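Catechol 2,3-dioxygenase (PDB 3HPY) probably catalyses the iron(II)-dependent extradiol cleavage of catechol by dioxygen to 2-hydroxy-6-oxohexa-2,4-dienoate, working as a homotetramer. Local coordinates at residues Lys46-Arg51 with Ala148-Asp153; Asp52-Ile57 with Gly99-Thr104; Leu17-Gly22 with Ile58-Thr63. One frame throughout, in Å; residues are numbered along the deposited sequence.

Contact 1: residues Lys46-Arg51 with Ala148-Asp153; sequences KCWDER and APIQLD
The type I beta turn Cys47-Glu50, in the loop between strands 43-46 and 56-60, meets the entry into strand 151-159 and so joins the N-terminal glyoxalase-like half of the subunit to the C-terminal, iron-binding half. Glu50 reaches across with its carboxylate. Its OE2 accepts from Leu152 N at 3.1 Å (N-H...O 160°), from above the carboxylate plane, while OE1 takes Cys47 N of its own turn at 2.9 Å; two backbone N-H groups thus fix the rotation of the group. Cys47 has SG anti to its carbonyl carbon (chi1 -67°), which lays the sulfur against the backbone of the other segment, 3.5 Å from Gln151 CA. Trp48 brings its ring edge up to Ala148: NE1 gives a weak hydrogen bond to Ala148 O, 3.4 Å away and near the ring plane. One water accepts from Trp48 N and donates to Pro149 O. Asp49 runs side by side with Ile150, its CB 3.9 Å from Ile150 CG2, and pairs through OD1 with Arg252 of the second subunit. Lys46, just before the turn, brings NZ to Cys47 O and Glu50 O. The iron ligand His154 follows directly on Asp153. Between the segments side chains and one water bridge the backbones, with no direct backbone-to-backbone hydrogen bond, and the donors Cys47 N and Leu152 N would be expected to stabilise the charged Glu50 carboxylate.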
loop_
_atom_site.group_PDB
_atom_site.type_symbol
_atom_site.label_atom_id
_atom_site.label_comp_id
_atom_site.label_asym_id
_atom_site.label_seq_id
_atom_site.Cartn_x
_atom_site.Cartn_y
_atom_site.Cartn_z
ATOM N N LYS C 46 -4.985 -9.820 24.181
ATOM C CA LYS C 46 -4.509 -8.460 23.939
ATOM C C LYS C 46 -3.904 -8.405 22.532
ATOM O O LYS C 46 -3.566 -9.442 21.954
ATOM C CB LYS C 46 -3.445 -8.060 24.961
ATOM C CG LYS C 46 -2.088 -8.730 24.749
ATOM C CD LYS C 46 -1.086 -8.220 25.764
ATOM C CE LYS C 46 -0.525 -6.862 25.352
ATOM N NZ LYS C 46 0.467 -7.035 24.238
ATOM N N CYS C 47 -3.786 -7.208 21.972
ATOM C CA CYS C 47 -3.186 -7.067 20.650
ATOM C C CYS C 47 -1.685 -7.161 20.890
ATOM O O CYS C 47 -1.197 -6.681 21.914
ATOM C CB CYS C 47 -3.568 -5.721 20.037
ATOM S SG CYS C 47 -5.340 -5.585 19.652
ATOM N N TRP C 48 -0.956 -7.787 19.967
ATOM C CA TRP C 48 0.479 -7.945 20.155
ATOM C C TRP C 48 1.216 -6.645 20.437
ATOM O O TRP C 48 2.200 -6.649 21.178
ATOM C CB TRP C 48 1.127 -8.632 18.947
ATOM C CG TRP C 48 1.200 -7.773 17.710
ATOM C CD1 TRP C 48 0.260 -7.673 16.718
ATOM C CD2 TRP C 48 2.263 -6.873 17.352
ATOM N NE1 TRP C 48 0.674 -6.761 15.765
ATOM C CE2 TRP C 48 1.897 -6.254 16.131
ATOM C CE3 TRP C 48 3.482 -6.522 17.947
ATOM C CZ2 TRP C 48 2.714 -5.309 15.491
ATOM C CZ3 TRP C 48 4.305 -5.572 17.301
ATOM C CH2 TRP C 48 3.910 -4.981 16.092
ATOM N N ASP C 49 0.742 -5.534 19.870
ATOM C CA ASP C 49 1.425 -4.249 20.050
ATOM C C ASP C 49 1.050 -3.434 21.294
ATOM O O ASP C 49 1.735 -2.465 21.610
ATOM C CB ASP C 49 1.255 -3.374 18.795
ATOM C CG ASP C 49 2.525 -2.604 18.437
ATOM O OD1 ASP C 49 3.546 -2.762 19.137
ATOM O OD2 ASP C 49 2.514 -1.840 17.446
ATOM N N GLU C 50 -0.017 -3.804 21.998
ATOM C CA GLU C 50 -0.397 -3.055 23.203
ATOM C C GLU C 50 0.579 -3.462 24.282
ATOM O O GLU C 50 1.331 -4.410 24.091
ATOM C CB GLU C 50 -1.814 -3.403 23.658
ATOM C CG GLU C 50 -2.862 -3.180 22.596
ATOM C CD GLU C 50 -4.236 -3.681 23.011
ATOM O OE1 GLU C 50 -4.326 -4.826 23.519
ATOM O OE2 GLU C 50 -5.219 -2.932 22.818
ATOM N N ARG C 51 0.564 -2.765 25.414
ATOM C CA ARG C 51 1.484 -3.107 26.492
ATOM C C ARG C 51 0.801 -3.706 27.717
ATOM O O ARG C 51 1.428 -4.445 28.481
ATOM C CB ARG C 51 2.297 -1.867 26.899
ATOM C CG ARG C 51 3.003 -1.225 25.716
ATOM C CD ARG C 51 4.116 -0.292 26.131
ATOM N NE ARG C 51 4.681 0.372 24.961
ATOM C CZ ARG C 51 5.672 1.253 25.005
ATOM N NH1 ARG C 51 6.221 1.584 26.167
ATOM N NH2 ARG C 51 6.110 1.803 23.884
ATOM N N ALA C 148 -3.768 -10.317 13.361
ATOM C CA ALA C 148 -2.918 -9.636 14.338
ATOM C C ALA C 148 -3.060 -8.114 14.397
ATOM O O ALA C 148 -2.141 -7.386 14.046
ATOM C CB ALA C 148 -1.455 -10.019 14.087
ATOM N N PRO C 149 -4.201 -7.616 14.886
ATOM C CA PRO C 149 -4.384 -6.162 14.961
ATOM C C PRO C 149 -3.440 -5.505 15.969
ATOM O O PRO C 149 -2.818 -6.195 16.783
ATOM C CB PRO C 149 -5.854 -6.024 15.330
ATOM C CG PRO C 149 -6.077 -7.231 16.208
ATOM C CD PRO C 149 -5.365 -8.330 15.450
ATOM N N ILE C 150 -3.360 -4.176 15.912
ATOM C CA ILE C 150 -2.474 -3.381 16.763
ATOM C C ILE C 150 -3.053 -2.871 18.087
ATOM O O ILE C 150 -2.313 -2.681 19.046
ATOM C CB ILE C 150 -1.912 -2.174 15.964
ATOM C CG1 ILE C 150 -0.843 -2.658 14.976
ATOM C CG2 ILE C 150 -1.298 -1.144 16.901
ATOM C CD1 ILE C 150 -1.373 -3.558 13.875
ATOM N N GLN C 151 -4.356 -2.622 18.135
ATOM C CA GLN C 151 -4.993 -2.164 19.369
ATOM C C GLN C 151 -6.510 -2.286 19.310
ATOM O O GLN C 151 -7.089 -2.388 18.230
ATOM C CB GLN C 151 -4.643 -0.695 19.672
ATOM C CG GLN C 151 -5.073 0.311 18.605
ATOM C CD GLN C 151 -4.916 1.765 19.047
ATOM O OE1 GLN C 151 -3.955 2.123 19.736
ATOM N NE2 GLN C 151 -5.846 2.614 18.626
ATOM N N LEU C 152 -7.142 -2.298 20.484
ATOM C CA LEU C 152 -8.598 -2.317 20.574
ATOM C C LEU C 152 -8.877 -0.837 20.297
ATOM O O LEU C 152 -8.593 0.015 21.136
ATOM C CB LEU C 152 -9.046 -2.696 21.995
ATOM C CG LEU C 152 -10.524 -2.491 22.356
ATOM C CD1 LEU C 152 -11.368 -3.513 21.603
ATOM C CD2 LEU C 152 -10.738 -2.630 23.869
ATOM N N ASP C 153 -9.392 -0.527 19.110
ATOM C CA ASP C 153 -9.637 0.866 18.734
ATOM C C ASP C 153 -10.876 1.491 19.356
ATOM O O ASP C 153 -10.852 2.646 19.777
ATOM C CB ASP C 153 -9.756 0.993 17.216
ATOM C CG ASP C 153 -9.490 2.394 16.739
ATOM O OD1 ASP C 153 -8.302 2.799 16.766
ATOM O OD2 ASP C 153 -10.459 3.092 16.356
HETATM O O HOH W 1 -2.653 -8.687 18.021
#

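Contact 2: residues Asp52-Ile57 with Gly99-Thr104; sequences DHSCYI and GEMLET
Glu103 lies over one face of the His53 imidazole in a CH-pi contact: its CG sits 3.7 Å from the ring centroid, 26° off the normal and displaced toward the CD2-NE2 side, with Glu103 CG 3.4 Å from His53 CD2. The two side chains cross at about a right angle. The Glu103 chain bends at chi2 (-57°), carrying the carboxylate away from the ring, where OE1 hydrogen-bonds to Thr125. Leu102 adds a van der Waals contact, its CB 4.1 Å from His53 CE1. The apolar contact is made by the methyl of Met101, which meets Ile57 tip to tip, CE to CD1 3.6 Å. The Met101 chain turns at chi3 (78°) to bring CE there, also beside Ser54 OG. No hydrogen bond crosses between the segments. Polar interactions act within and around them instead: Thr104 OG1 donates to Leu102 O at 2.7 Å, inside the type II turn Met101-Thr104, and His53 NE2 makes a weak bond to Thr35 O. His53 ND1 is buried without a partner. This is a loop folding over a sheet: the connection between strands 93-96 and 107-111 covers the start of strand 56-60, where Cys55 and Tyr56 both face Phe45 in a classic beta bulge.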
loop_
_atom_site.group_PDB
_atom_site.type_symbol
_atom_site.label_atom_id
_atom_site.label_comp_id
_atom_site.label_asym_id
_atom_site.label_seq_id
_atom_site.Cartn_x
_atom_site.Cartn_y
_atom_site.Cartn_z
ATOM N N ASP C 52 -0.485 -3.411 27.884
ATOM C CA ASP C 52 -1.240 -3.911 29.029
ATOM C C ASP C 52 -1.723 -5.354 28.886
ATOM O O ASP C 52 -1.960 -5.839 27.777
ATOM C CB ASP C 52 -2.406 -2.962 29.330
ATOM C CG ASP C 52 -1.944 -1.667 30.003
ATOM O OD1 ASP C 52 -0.754 -1.594 30.397
ATOM O OD2 ASP C 52 -2.762 -0.736 30.151
ATOM N N HIS C 53 -1.861 -6.032 30.025
ATOM C CA HIS C 53 -2.262 -7.440 30.083
ATOM C C HIS C 53 -3.374 -7.928 29.157
ATOM O O HIS C 53 -3.249 -8.988 28.538
ATOM C CB HIS C 53 -2.627 -7.810 31.523
ATOM C CG HIS C 53 -3.010 -9.247 31.702
ATOM N ND1 HIS C 53 -4.313 -9.690 31.609
ATOM C CD2 HIS C 53 -2.264 -10.338 31.993
ATOM C CE1 HIS C 53 -4.353 -10.989 31.841
ATOM N NE2 HIS C 53 -3.122 -11.407 32.078
ATOM N N SER C 54 -4.454 -7.166 29.059
ATOM C CA SER C 54 -5.580 -7.578 28.234
ATOM C C SER C 54 -6.402 -6.405 27.727
ATOM O O SER C 54 -6.373 -5.322 28.310
ATOM C CB SER C 54 -6.503 -8.472 29.060
ATOM O OG SER C 54 -7.123 -7.699 30.083
ATOM N N CYS C 55 -7.148 -6.650 26.648
ATOM C CA CYS C 55 -8.038 -5.668 26.029
ATOM C C CYS C 55 -9.302 -6.397 25.526
ATOM O O CYS C 55 -10.307 -5.776 25.185
ATOM C CB CYS C 55 -7.353 -4.982 24.848
ATOM S SG CYS C 55 -7.281 -5.997 23.342
ATOM N N TYR C 56 -9.240 -7.723 25.489
ATOM C CA TYR C 56 -10.373 -8.522 25.033
ATOM C C TYR C 56 -10.461 -9.807 25.850
ATOM O O TYR C 56 -9.485 -10.566 25.951
ATOM C CB TYR C 56 -10.217 -8.879 23.554
ATOM C CG TYR C 56 -11.526 -9.166 22.852
ATOM C CD1 TYR C 56 -12.342 -8.126 22.406
ATOM C CD2 TYR C 56 -11.944 -10.480 22.613
ATOM C CE1 TYR C 56 -13.538 -8.383 21.730
ATOM C CE2 TYR C 56 -13.141 -10.747 21.938
ATOM C CZ TYR C 56 -13.927 -9.691 21.496
ATOM O OH TYR C 56 -15.084 -9.945 20.793
ATOM N N ILE C 57 -11.631 -10.051 26.431
ATOM C CA ILE C 57 -11.838 -11.240 27.248
ATOM C C ILE C 57 -13.153 -11.928 26.891
ATOM O O ILE C 57 -14.205 -11.289 26.838
ATOM C CB ILE C 57 -11.858 -10.901 28.766
ATOM C CG1 ILE C 57 -10.711 -9.951 29.131
ATOM C CG2 ILE C 57 -11.657 -12.170 29.567
ATOM C CD1 ILE C 57 -11.089 -8.490 29.139
ATOM N N GLY C 99 -8.450 -7.371 41.374
ATOM C CA GLY C 99 -8.203 -8.794 41.361
ATOM C C GLY C 99 -9.364 -9.572 40.772
ATOM O O GLY C 99 -9.169 -10.683 40.291
ATOM N N GLU C 100 -10.570 -9.002 40.800
ATOM C CA GLU C 100 -11.739 -9.698 40.261
ATOM C C GLU C 100 -11.395 -10.143 38.844
ATOM O O GLU C 100 -11.768 -11.238 38.417
ATOM C CB GLU C 100 -12.964 -8.775 40.264
ATOM C CG GLU C 100 -14.290 -9.514 40.211
ATOM C CD GLU C 100 -14.600 -10.054 38.835
ATOM O OE1 GLU C 100 -15.515 -10.893 38.707
ATOM O OE2 GLU C 100 -13.930 -9.628 37.873
ATOM N N MET C 101 -10.672 -9.276 38.135
ATOM C CA MET C 101 -10.198 -9.538 36.779
ATOM C C MET C 101 -8.690 -9.760 36.903
ATOM O O MET C 101 -8.012 -9.055 37.654
ATOM C CB MET C 101 -10.465 -8.338 35.857
ATOM C CG MET C 101 -11.581 -8.549 34.842
ATOM S SD MET C 101 -11.780 -7.171 33.644
ATOM C CE MET C 101 -10.433 -7.491 32.518
ATOM N N LEU C 102 -8.172 -10.743 36.175
ATOM C CA LEU C 102 -6.747 -11.055 36.207
ATOM C C LEU C 102 -5.876 -9.831 35.933
ATOM O O LEU C 102 -6.165 -9.026 35.041
ATOM C CB LEU C 102 -6.430 -12.138 35.177
ATOM C CG LEU C 102 -5.907 -13.481 35.672
ATOM C CD1 LEU C 102 -5.819 -14.438 34.498
ATOM C CD2 LEU C 102 -4.553 -13.301 36.320
ATOM N N GLU C 103 -4.813 -9.706 36.722
ATOM C CA GLU C 103 -3.849 -8.617 36.607
ATOM C C GLU C 103 -4.467 -7.227 36.536
ATOM O O GLU C 103 -3.803 -6.268 36.134
ATOM C CB GLU C 103 -2.966 -8.856 35.385
ATOM C CG GLU C 103 -2.318 -10.226 35.392
ATOM C CD GLU C 103 -1.488 -10.475 36.639
ATOM O OE1 GLU C 103 -0.461 -9.791 36.831
ATOM O OE2 GLU C 103 -1.867 -11.355 37.437
ATOM N N THR C 104 -5.726 -7.118 36.955
ATOM C CA THR C 104 -6.439 -5.846 36.928
ATOM C C THR C 104 -6.747 -5.244 38.299
ATOM O O THR C 104 -6.994 -5.960 39.282
ATOM C CB THR C 104 -7.762 -5.993 36.180
ATOM O OG1 THR C 104 -7.532 -6.729 34.973
ATOM C CG2 THR C 104 -8.343 -4.621 35.842
#

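Contact 3: residues Leu17-Gly22 with Ile58-Thr63; sequences LNLEEG and IREADT
Leu19, the first residue of helix 19-29, packs against Glu60 and Ile58 of strand 56-60 and forms the close part of the contact. Its CB and CG both lie 3.8 Å from Glu60 CB, so the leucine rests on the aliphatic root of the glutamate, while its CD2 methyl touches Ile58 CD1 at 3.9 Å. The CG1 of Ile58 stands between its backbone N and carbonyl carbon (chi1 46°), and the extended chain beyond takes CD1 to the Gly22 backbone, 3.8 Å from Gly22 C. With no side chain at Gly22, the isoleucine can approach the helix here. Glu60 leaves the strand with CG anti to the backbone N (chi1 -175°) and passes Leu17 O, which is 3.4 Å from its CG. Its OE1 then takes a weak but fairly straight hydrogen bond from Leu19 N, 3.4 Å at 161°. Asn18 is the N-cap, its OD1 accepting from Glu21 N at 3.0 Å.

The outer side is looser. Glu20 OE2 comes 4.2 Å from Glu60 OE1, a like-charge approach that would be mildly unfavourable, although the helix N-terminus probably offsets it. Leu17 points its CB away, yet its CD2 swings back to skim the backbone of Asp62 and Thr63 at about van der Waals distance. The helix start sits across the end of strand 56-60, which lies between strands 9-16 and 43-46 in the N-terminal sheet; Val43 lies against both Leu19 and Ile58, and Val16 against Ile58.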
loop_
_atom_site.group_PDB
_atom_site.type_symbol
_atom_site.label_atom_id
_atom_site.label_comp_id
_atom_site.label_asym_id
_atom_site.label_seq_id
_atom_site.Cartn_x
_atom_site.Cartn_y
_atom_site.Cartn_z
ATOM N N LEU C 17 -20.709 -18.466 22.522
ATOM C CA LEU C 17 -21.461 -19.701 22.734
ATOM C C LEU C 17 -20.529 -20.892 22.982
ATOM O O LEU C 17 -20.829 -21.760 23.805
ATOM C CB LEU C 17 -22.337 -19.987 21.515
ATOM C CG LEU C 17 -23.171 -18.820 20.970
ATOM C CD1 LEU C 17 -23.825 -19.219 19.653
ATOM C CD2 LEU C 17 -24.218 -18.416 21.991
ATOM N N ASN C 18 -19.413 -20.941 22.256
ATOM C CA ASN C 18 -18.444 -22.022 22.411
ATOM C C ASN C 18 -17.073 -21.436 22.710
ATOM O O ASN C 18 -16.402 -20.894 21.830
ATOM C CB ASN C 18 -18.368 -22.875 21.140
ATOM C CG ASN C 18 -17.537 -24.138 21.331
ATOM O OD1 ASN C 18 -16.380 -24.089 21.757
ATOM N ND2 ASN C 18 -18.129 -25.279 21.009
ATOM N N LEU C 19 -16.660 -21.558 23.964
ATOM C CA LEU C 19 -15.378 -21.029 24.404
ATOM C C LEU C 19 -14.216 -21.567 23.577
ATOM O O LEU C 19 -13.383 -20.796 23.098
ATOM C CB LEU C 19 -15.161 -21.367 25.878
ATOM C CG LEU C 19 -14.710 -20.223 26.786
ATOM C CD1 LEU C 19 -14.510 -20.753 28.198
ATOM C CD2 LEU C 19 -13.431 -19.617 26.262
ATOM N N GLU C 20 -14.159 -22.885 23.411
ATOM C CA GLU C 20 -13.080 -23.507 22.648
ATOM C C GLU C 20 -12.893 -22.925 21.265
ATOM O O GLU C 20 -11.778 -22.574 20.886
ATOM C CB GLU C 20 -13.296 -25.016 22.520
ATOM C CG GLU C 20 -12.663 -25.801 23.642
ATOM C CD GLU C 20 -13.203 -25.403 24.997
ATOM O OE1 GLU C 20 -12.423 -25.433 25.975
ATOM O OE2 GLU C 20 -14.409 -25.071 25.086
ATOM N N GLU C 21 -13.966 -22.823 20.495
ATOM C CA GLU C 21 -13.780 -22.281 19.171
ATOM C C GLU C 21 -13.589 -20.765 19.221
ATOM O O GLU C 21 -13.072 -20.169 18.277
ATOM C CB GLU C 21 -14.903 -22.749 18.216
ATOM C CG GLU C 21 -16.317 -22.273 18.456
ATOM C CD GLU C 21 -17.329 -23.004 17.557
ATOM O OE1 GLU C 21 -17.044 -23.212 16.358
ATOM O OE2 GLU C 21 -18.419 -23.362 18.050
ATOM N N GLY C 22 -13.965 -20.151 20.343
ATOM C CA GLY C 22 -13.765 -18.723 20.505
ATOM C C GLY C 22 -12.282 -18.495 20.770
ATOM O O GLY C 22 -11.694 -17.525 20.292
ATOM N N ILE C 58 -13.091 -13.233 26.649
ATOM C CA ILE C 58 -14.291 -13.970 26.300
ATOM C C ILE C 58 -14.737 -14.892 27.421
ATOM O O ILE C 58 -13.924 -15.375 28.218
ATOM C CB ILE C 58 -14.097 -14.788 25.003
ATOM C CG1 ILE C 58 -12.764 -15.528 25.046
ATOM C CG2 ILE C 58 -14.162 -13.860 23.800
ATOM C CD1 ILE C 58 -12.602 -16.562 23.969
ATOM N N ARG C 59 -16.045 -15.121 27.468
ATOM C CA ARG C 59 -16.663 -15.965 28.482
ATOM C C ARG C 59 -17.807 -16.773 27.863
ATOM O O ARG C 59 -18.730 -16.199 27.276
ATOM C CB ARG C 59 -17.203 -15.084 29.610
ATOM C CG ARG C 59 -17.999 -15.818 30.672
ATOM C CD ARG C 59 -18.438 -14.858 31.783
ATOM N NE ARG C 59 -19.423 -13.872 31.338
ATOM C CZ ARG C 59 -20.735 -14.082 31.315
ATOM N NH1 ARG C 59 -21.227 -15.250 31.711
ATOM N NH2 ARG C 59 -21.557 -13.123 30.906
ATOM N N GLU C 60 -17.747 -18.097 27.998
ATOM C CA GLU C 60 -18.784 -18.963 27.440
ATOM C C GLU C 60 -20.104 -18.706 28.143
ATOM O O GLU C 60 -20.315 -19.158 29.266
ATOM C CB GLU C 60 -18.409 -20.443 27.590
ATOM C CG GLU C 60 -19.405 -21.388 26.918
ATOM C CD GLU C 60 -19.029 -22.852 27.043
ATOM O OE1 GLU C 60 -17.945 -23.242 26.561
ATOM O OE2 GLU C 60 -19.824 -23.618 27.622
ATOM N N ALA C 61 -20.994 -17.975 27.483
ATOM C CA ALA C 61 -22.281 -17.670 28.078
ATOM C C ALA C 61 -23.418 -18.299 27.295
ATOM O O ALA C 61 -23.242 -18.764 26.169
ATOM C CB ALA C 61 -22.475 -16.170 28.166
ATOM N N ASP C 62 -24.593 -18.307 27.909
ATOM C CA ASP C 62 -25.770 -18.879 27.289
ATOM C C ASP C 62 -26.115 -18.137 25.995
ATOM O O ASP C 62 -26.754 -18.696 25.101
ATOM C CB ASP C 62 -26.940 -18.822 28.272
ATOM C CG ASP C 62 -28.077 -19.730 27.869
ATOM O OD1 ASP C 62 -29.072 -19.808 28.626
ATOM O OD2 ASP C 62 -27.971 -20.367 26.794
ATOM N N THR C 63 -25.683 -16.882 25.896
ATOM C CA THR C 63 -25.946 -16.070 24.707
ATOM C C THR C 63 -24.719 -15.250 24.316
ATOM O O THR C 63 -23.744 -15.186 25.065
ATOM C CB THR C 63 -27.124 -15.093 24.938
ATOM O OG1 THR C 63 -27.365 -14.346 23.738
ATOM C CG2 THR C 63 -26.797 -14.114 26.055
#

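In the fold
Contacts 1 and 2 are buried, whereas contact 3 lies at the surface, its centre about 19 Å from that of the chain. Contacts 2 and 3 share strand 56-60, its start meeting a loop and its end a helix, all within the N-terminal glyoxalase-like region. Contact 1 instead ties that region to the C-terminal one, with a second subunit close by. It touches contact 2 directly, Glu50 OE1 lying 3.2 Å from Cys55 SG, but stays about 9 Å from contact 3 at the nearest atoms. A carboxylate with two backbone N-H partners marks contact 1, and apolar and CH-pi touches mark contact 2; in contact 3 a more exposed carboxylate has a single weak bond from the other segment, beside leucine-isoleucine packing.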